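Local coordinates for protein DNA helicase RecQ (Deinococcus radiodurans, PDB 4Q48) that probably couples ATP hydrolysis to the unwinding of duplex DNA, translocating in the 3'-5' direction, and is represented here by its helicase, zinc-binding and RQC regions, at residues A[204-216]-A[381-393]. Sequence-based numbering, arbitrary orientation.
Sequences VSSFDRPNIQYRV and CRRQVLLHYFGEE. With ZN (zinc ion), chain C.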
loop_
_atom_site.group_PDB
_atom_site.type_symbol
_atom_site.label_atom_id
_atom_site.label_comp_id
_atom_site.label_asym_id
_atom_site.label_seq_id
_atom_site.Cartn_x
_atom_site.Cartn_y
_atom_site.Cartn_z
ATOM N N VAL A 204 8.760 -3.988 8.257
ATOM C CA VAL A 204 8.436 -2.963 7.286
ATOM C C VAL A 204 9.737 -2.455 6.687
ATOM O O VAL A 204 10.511 -1.773 7.359
ATOM C CB VAL A 204 7.637 -1.811 7.945
ATOM C CG1 VAL A 204 7.307 -0.751 6.931
ATOM C CG2 VAL A 204 6.336 -2.337 8.567
ATOM N N SER A 205 10.004 -2.808 5.433
ATOM C CA SER A 205 11.173 -2.254 4.758
ATOM C C SER A 205 10.739 -0.912 4.189
ATOM O O SER A 205 9.547 -0.707 3.935
ATOM C CB SER A 205 11.700 -3.194 3.674
ATOM O OG SER A 205 12.434 -2.495 2.672
ATOM N N SER A 206 11.682 -0.013 3.921
ATOM C CA SER A 206 11.253 1.318 3.538
ATOM C C SER A 206 10.571 1.366 2.178
ATOM O O SER A 206 11.007 0.733 1.215
ATOM C CB SER A 206 12.430 2.270 3.544
ATOM O OG SER A 206 11.974 3.584 3.380
ATOM N N PHE A 207 9.471 2.115 2.142
ATOM C CA PHE A 207 8.742 2.447 0.920
ATOM C C PHE A 207 9.261 3.769 0.340
ATOM O O PHE A 207 8.947 4.153 -0.786
ATOM C CB PHE A 207 7.256 2.544 1.205
ATOM C CG PHE A 207 6.602 1.220 1.421
ATOM C CD1 PHE A 207 6.720 0.562 2.651
ATOM C CD2 PHE A 207 5.856 0.616 0.402
ATOM C CE1 PHE A 207 6.107 -0.670 2.863
ATOM C CE2 PHE A 207 5.244 -0.627 0.616
ATOM C CZ PHE A 207 5.369 -1.263 1.850
ATOM N N ASP A 208 10.062 4.463 1.132
ATOM C CA ASP A 208 10.470 5.774 0.749
ATOM C C ASP A 208 11.257 5.743 -0.562
ATOM O O ASP A 208 11.947 4.776 -0.890
ATOM C CB ASP A 208 11.299 6.436 1.843
ATOM C CG ASP A 208 11.501 7.917 1.588
ATOM O OD1 ASP A 208 10.749 8.478 0.752
ATOM O OD2 ASP A 208 12.403 8.506 2.219
ATOM N N ARG A 209 11.060 6.792 -1.346
ATOM C CA ARG A 209 11.832 7.009 -2.540
ATOM C C ARG A 209 12.367 8.436 -2.468
ATOM O O ARG A 209 11.853 9.332 -3.099
ATOM C CB ARG A 209 10.979 6.768 -3.788
ATOM C CG ARG A 209 10.338 5.372 -3.847
ATOM C CD ARG A 209 11.302 4.308 -4.380
ATOM N NE ARG A 209 12.079 4.703 -5.557
ATOM C CZ ARG A 209 11.606 4.695 -6.802
ATOM N NH1 ARG A 209 10.367 4.287 -7.061
ATOM N NH2 ARG A 209 12.382 5.068 -7.803
ATOM N N PRO A 210 13.402 8.650 -1.660
ATOM C CA PRO A 210 13.933 9.982 -1.337
ATOM C C PRO A 210 14.186 10.919 -2.541
ATOM O O PRO A 210 14.107 12.153 -2.406
ATOM C CB PRO A 210 15.253 9.650 -0.642
ATOM C CG PRO A 210 15.004 8.293 -0.041
ATOM C CD PRO A 210 14.193 7.569 -1.046
ATOM N N ASN A 211 14.499 10.342 -3.702
ATOM C CA ASN A 211 14.889 11.157 -4.838
ATOM C C ASN A 211 13.668 11.675 -5.585
ATOM O O ASN A 211 13.779 12.586 -6.432
ATOM C CB ASN A 211 15.838 10.378 -5.768
ATOM C CG ASN A 211 15.226 9.126 -6.311
ATOM O OD1 ASN A 211 14.748 8.277 -5.550
ATOM N ND2 ASN A 211 15.241 8.979 -7.635
ATOM N N ILE A 212 12.498 11.135 -5.232
ATOM C CA ILE A 212 11.244 11.620 -5.793
ATOM C C ILE A 212 10.696 12.701 -4.884
ATOM O O ILE A 212 10.414 12.430 -3.704
ATOM C CB ILE A 212 10.198 10.516 -5.924
ATOM C CG1 ILE A 212 10.726 9.383 -6.803
ATOM C CG2 ILE A 212 8.900 11.090 -6.471
ATOM C CD1 ILE A 212 9.820 8.169 -6.831
ATOM N N GLN A 213 10.560 13.923 -5.421
ATOM C CA GLN A 213 9.955 15.026 -4.675
ATOM C C GLN A 213 8.431 15.035 -4.864
ATOM O O GLN A 213 7.962 15.029 -6.000
ATOM C CB GLN A 213 10.557 16.357 -5.095
ATOM C CG GLN A 213 9.742 17.533 -4.635
ATOM C CD GLN A 213 10.462 18.869 -4.718
ATOM O OE1 GLN A 213 9.906 19.871 -5.194
ATOM N NE2 GLN A 213 11.700 18.897 -4.242
ATOM N N TYR A 214 7.654 15.025 -3.774
ATOM C CA TYR A 214 6.179 14.945 -3.912
ATOM C C TYR A 214 5.473 16.313 -3.879
ATOM O O TYR A 214 5.739 17.147 -3.004
ATOM C CB TYR A 214 5.582 14.028 -2.837
ATOM C CG TYR A 214 6.036 12.594 -2.985
ATOM C CD1 TYR A 214 5.349 11.696 -3.798
ATOM C CD2 TYR A 214 7.185 12.154 -2.337
ATOM C CE1 TYR A 214 5.782 10.389 -3.936
ATOM C CE2 TYR A 214 7.638 10.867 -2.486
ATOM C CZ TYR A 214 6.937 9.983 -3.279
ATOM O OH TYR A 214 7.417 8.700 -3.391
ATOM N N ARG A 215 4.617 16.543 -4.875
ATOM C CA ARG A 215 3.821 17.761 -4.948
ATOM C C ARG A 215 2.374 17.524 -5.323
ATOM O O ARG A 215 2.072 16.847 -6.316
ATOM C CB ARG A 215 4.393 18.743 -5.960
ATOM C CG ARG A 215 5.757 19.312 -5.640
ATOM C CD ARG A 215 6.091 20.330 -6.712
ATOM N NE ARG A 215 7.513 20.319 -6.988
ATOM C CZ ARG A 215 8.057 20.872 -8.057
ATOM N NH1 ARG A 215 7.272 21.466 -8.939
ATOM N NH2 ARG A 215 9.371 20.805 -8.234
ATOM N N VAL A 216 1.486 18.130 -4.540
ATOM C CA VAL A 216 0.063 18.148 -4.835
ATOM C C VAL A 216 -0.380 19.607 -4.745
ATOM O O VAL A 216 0.056 20.334 -3.866
ATOM C CB VAL A 216 -0.741 17.261 -3.855
ATOM C CG1 VAL A 216 -2.193 17.262 -4.224
ATOM C CG2 VAL A 216 -0.195 15.829 -3.837
ATOM N N CYS A 381 4.436 17.774 6.362
ATOM C CA CYS A 381 5.117 16.911 5.372
ATOM C C CYS A 381 4.260 15.846 4.690
ATOM O O CYS A 381 3.690 14.989 5.375
ATOM C CB CYS A 381 6.289 16.237 6.064
ATOM S SG CYS A 381 7.326 15.177 5.028
ATOM N N ARG A 382 4.137 15.914 3.362
ATOM C CA ARG A 382 3.338 14.926 2.623
ATOM C C ARG A 382 3.910 13.529 2.737
ATOM O O ARG A 382 3.160 12.568 2.796
ATOM C CB ARG A 382 3.270 15.218 1.133
ATOM C CG ARG A 382 3.024 16.604 0.747
ATOM C CD ARG A 382 2.494 16.579 -0.633
ATOM N NE ARG A 382 1.061 16.538 -0.496
ATOM C CZ ARG A 382 0.328 17.629 -0.390
ATOM N NH1 ARG A 382 0.913 18.823 -0.455
ATOM N NH2 ARG A 382 -0.979 17.524 -0.242
ATOM N N ARG A 383 5.240 13.433 2.705
ATOM C CA ARG A 383 5.919 12.147 2.649
ATOM C C ARG A 383 5.585 11.346 3.906
ATOM O O ARG A 383 5.168 10.200 3.807
ATOM C CB ARG A 383 7.439 12.327 2.508
ATOM C CG ARG A 383 8.174 11.112 1.935
ATOM C CD ARG A 383 9.662 11.324 1.834
ATOM N NE ARG A 383 10.004 12.359 0.875
ATOM C CZ ARG A 383 10.300 12.124 -0.400
ATOM N NH1 ARG A 383 10.297 10.874 -0.845
ATOM N NH2 ARG A 383 10.613 13.129 -1.227
ATOM N N GLN A 384 5.683 11.988 5.072
ATOM C CA GLN A 384 5.301 11.358 6.329
ATOM C C GLN A 384 3.896 10.763 6.253
ATOM O O GLN A 384 3.692 9.612 6.661
ATOM C CB GLN A 384 5.379 12.338 7.495
ATOM C CG GLN A 384 6.779 12.533 8.049
ATOM C CD GLN A 384 6.859 13.606 9.133
ATOM O OE1 GLN A 384 6.072 14.561 9.163
ATOM N NE2 GLN A 384 7.836 13.465 10.017
ATOM N N VAL A 385 2.937 11.512 5.720
ATOM C CA VAL A 385 1.565 11.017 5.639
ATOM C C VAL A 385 1.453 9.828 4.703
ATOM O O VAL A 385 0.750 8.864 5.006
ATOM C CB VAL A 385 0.590 12.120 5.180
ATOM C CG1 VAL A 385 -0.763 11.535 4.747
ATOM C CG2 VAL A 385 0.402 13.190 6.273
ATOM N N LEU A 386 2.143 9.907 3.564
ATOM C CA LEU A 386 2.119 8.861 2.522
ATOM C C LEU A 386 2.678 7.540 3.024
ATOM O O LEU A 386 2.060 6.493 2.859
ATOM C CB LEU A 386 2.909 9.315 1.283
ATOM C CG LEU A 386 3.250 8.310 0.175
ATOM C CD1 LEU A 386 1.991 7.804 -0.503
ATOM C CD2 LEU A 386 4.128 8.947 -0.862
ATOM N N LEU A 387 3.828 7.619 3.685
ATOM C CA LEU A 387 4.553 6.451 4.148
ATOM C C LEU A 387 3.807 5.802 5.313
ATOM O O LEU A 387 3.818 4.573 5.460
ATOM C CB LEU A 387 5.982 6.851 4.531
ATOM C CG LEU A 387 6.840 7.303 3.319
ATOM C CD1 LEU A 387 8.243 7.695 3.715
ATOM C CD2 LEU A 387 6.904 6.240 2.245
ATOM N N HIS A 388 3.108 6.622 6.102
ATOM C CA HIS A 388 2.332 6.135 7.239
ATOM C C HIS A 388 1.210 5.185 6.792
ATOM O O HIS A 388 0.893 4.200 7.461
ATOM C CB HIS A 388 1.747 7.316 8.020
ATOM C CG HIS A 388 0.726 6.918 9.046
ATOM N ND1 HIS A 388 1.070 6.482 10.313
ATOM C CD2 HIS A 388 -0.625 6.853 8.979
ATOM C CE1 HIS A 388 -0.027 6.178 10.983
ATOM N NE2 HIS A 388 -1.068 6.395 10.198
ATOM N N TYR A 389 0.623 5.471 5.641
ATOM C CA TYR A 389 -0.419 4.620 5.082
ATOM C C TYR A 389 0.104 3.190 4.860
ATOM O O TYR A 389 -0.640 2.223 4.965
ATOM C CB TYR A 389 -0.898 5.212 3.772
ATOM C CG TYR A 389 -2.119 4.590 3.160
ATOM C CD1 TYR A 389 -3.399 4.926 3.610
ATOM C CD2 TYR A 389 -2.006 3.655 2.131
ATOM C CE1 TYR A 389 -4.542 4.355 3.038
ATOM C CE2 TYR A 389 -3.150 3.079 1.546
ATOM C CZ TYR A 389 -4.411 3.443 1.999
ATOM O OH TYR A 389 -5.539 2.886 1.425
ATOM N N PHE A 390 1.393 3.058 4.573
ATOM C CA PHE A 390 1.968 1.742 4.333
ATOM C C PHE A 390 2.632 1.204 5.602
ATOM O O PHE A 390 3.328 0.194 5.561
ATOM C CB PHE A 390 2.990 1.792 3.174
ATOM C CG PHE A 390 2.395 2.193 1.868
ATOM C CD1 PHE A 390 1.666 1.285 1.109
ATOM C CD2 PHE A 390 2.510 3.496 1.416
ATOM C CE1 PHE A 390 1.072 1.667 -0.095
ATOM C CE2 PHE A 390 1.924 3.893 0.211
ATOM C CZ PHE A 390 1.204 2.975 -0.545
ATOM N N GLY A 391 2.392 1.853 6.734
ATOM C CA GLY A 391 2.921 1.362 7.986
ATOM C C GLY A 391 4.340 1.783 8.304
ATOM O O GLY A 391 4.917 1.325 9.287
ATOM N N GLU A 392 4.919 2.646 7.480
ATOM C CA GLU A 392 6.246 3.178 7.768
ATOM C C GLU A 392 6.117 4.542 8.444
ATOM O O GLU A 392 5.338 5.379 7.994
ATOM C CB GLU A 392 7.077 3.298 6.492
ATOM C CG GLU A 392 8.413 3.999 6.672
ATOM C CD GLU A 392 9.313 3.850 5.449
ATOM O OE1 GLU A 392 8.851 3.276 4.444
ATOM O OE2 GLU A 392 10.467 4.326 5.482
ATOM N N GLU A 393 6.854 4.755 9.538
ATOM C CA GLU A 393 6.841 6.039 10.240
ATOM C C GLU A 393 8.164 6.765 10.010
ATOM O O GLU A 393 9.208 6.304 10.448
ATOM C CB GLU A 393 6.587 5.850 11.731
ATOM C CG GLU A 393 5.221 5.202 12.064
ATOM C CD GLU A 393 3.994 5.976 11.519
ATOM O OE1 GLU A 393 3.958 7.235 11.586
ATOM O OE2 GLU A 393 3.058 5.307 11.003
HETATM ZN ZN ZN C . 8.211 16.670 3.422
#
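Arg383, on the helix 382-389 of the zinc-binding region, reaches Asp208 in the linker between the two helicase domains and Ile212 at the start of strand 212-218, and shows how one guanidinium can serve a carboxylate and backbone carbonyls together. With CG anti to the backbone N (chi1 -159°), a bend at chi3 turns the guanidinium toward both. Arg383 NH2 donates to Ile212 O at 2.6 Å, while Arg383 NH1 forms a salt bridge to Asp208 OD1 at 2.9 Å, on the carboxylate's syn lone pair, and a weak bond to Arg209 O. The edge of the Tyr214 ring stands against one guanidinium face, the two planes 72° apart; over a face of the same ring lies Leu386 CD2, 4.0 Å from its centroid. Were Arg383 an alanine, the Asp208 carboxylate would probably lose its charged mate and Ile212 O this donor.

Glu392, whose backbone N closes the helix-ending Schellman motif on Leu387 O, with Gly391 as C-prime residue, extends its carboxylate to the linker. Glu392 OE1 accepts a nearly straight bond from Phe207 N (2.7 Å, 167°) and Glu392 OE2 one from Ser206 OG (2.7 Å), both on syn lone pairs. Phe390 CB sits 3.8 Å from the Phe207 ring centroid, the two rings slid apart.

Cys381 caps this helix and, with Cys398, Cys401 and Cys404, binds zinc. The Arg383 and Glu392 bonds thus flank the packing of Phe207 on Leu387 and Phe390; beyond, Val216 CB packs on a face of the Arg382 guanidinium, whose charge pairs with Asp402. Asp208 matches Arg383's charge, whereas neutral N-H and O-H donors meet Glu392, so polar and apolar contacts together join zinc-binding region and linker.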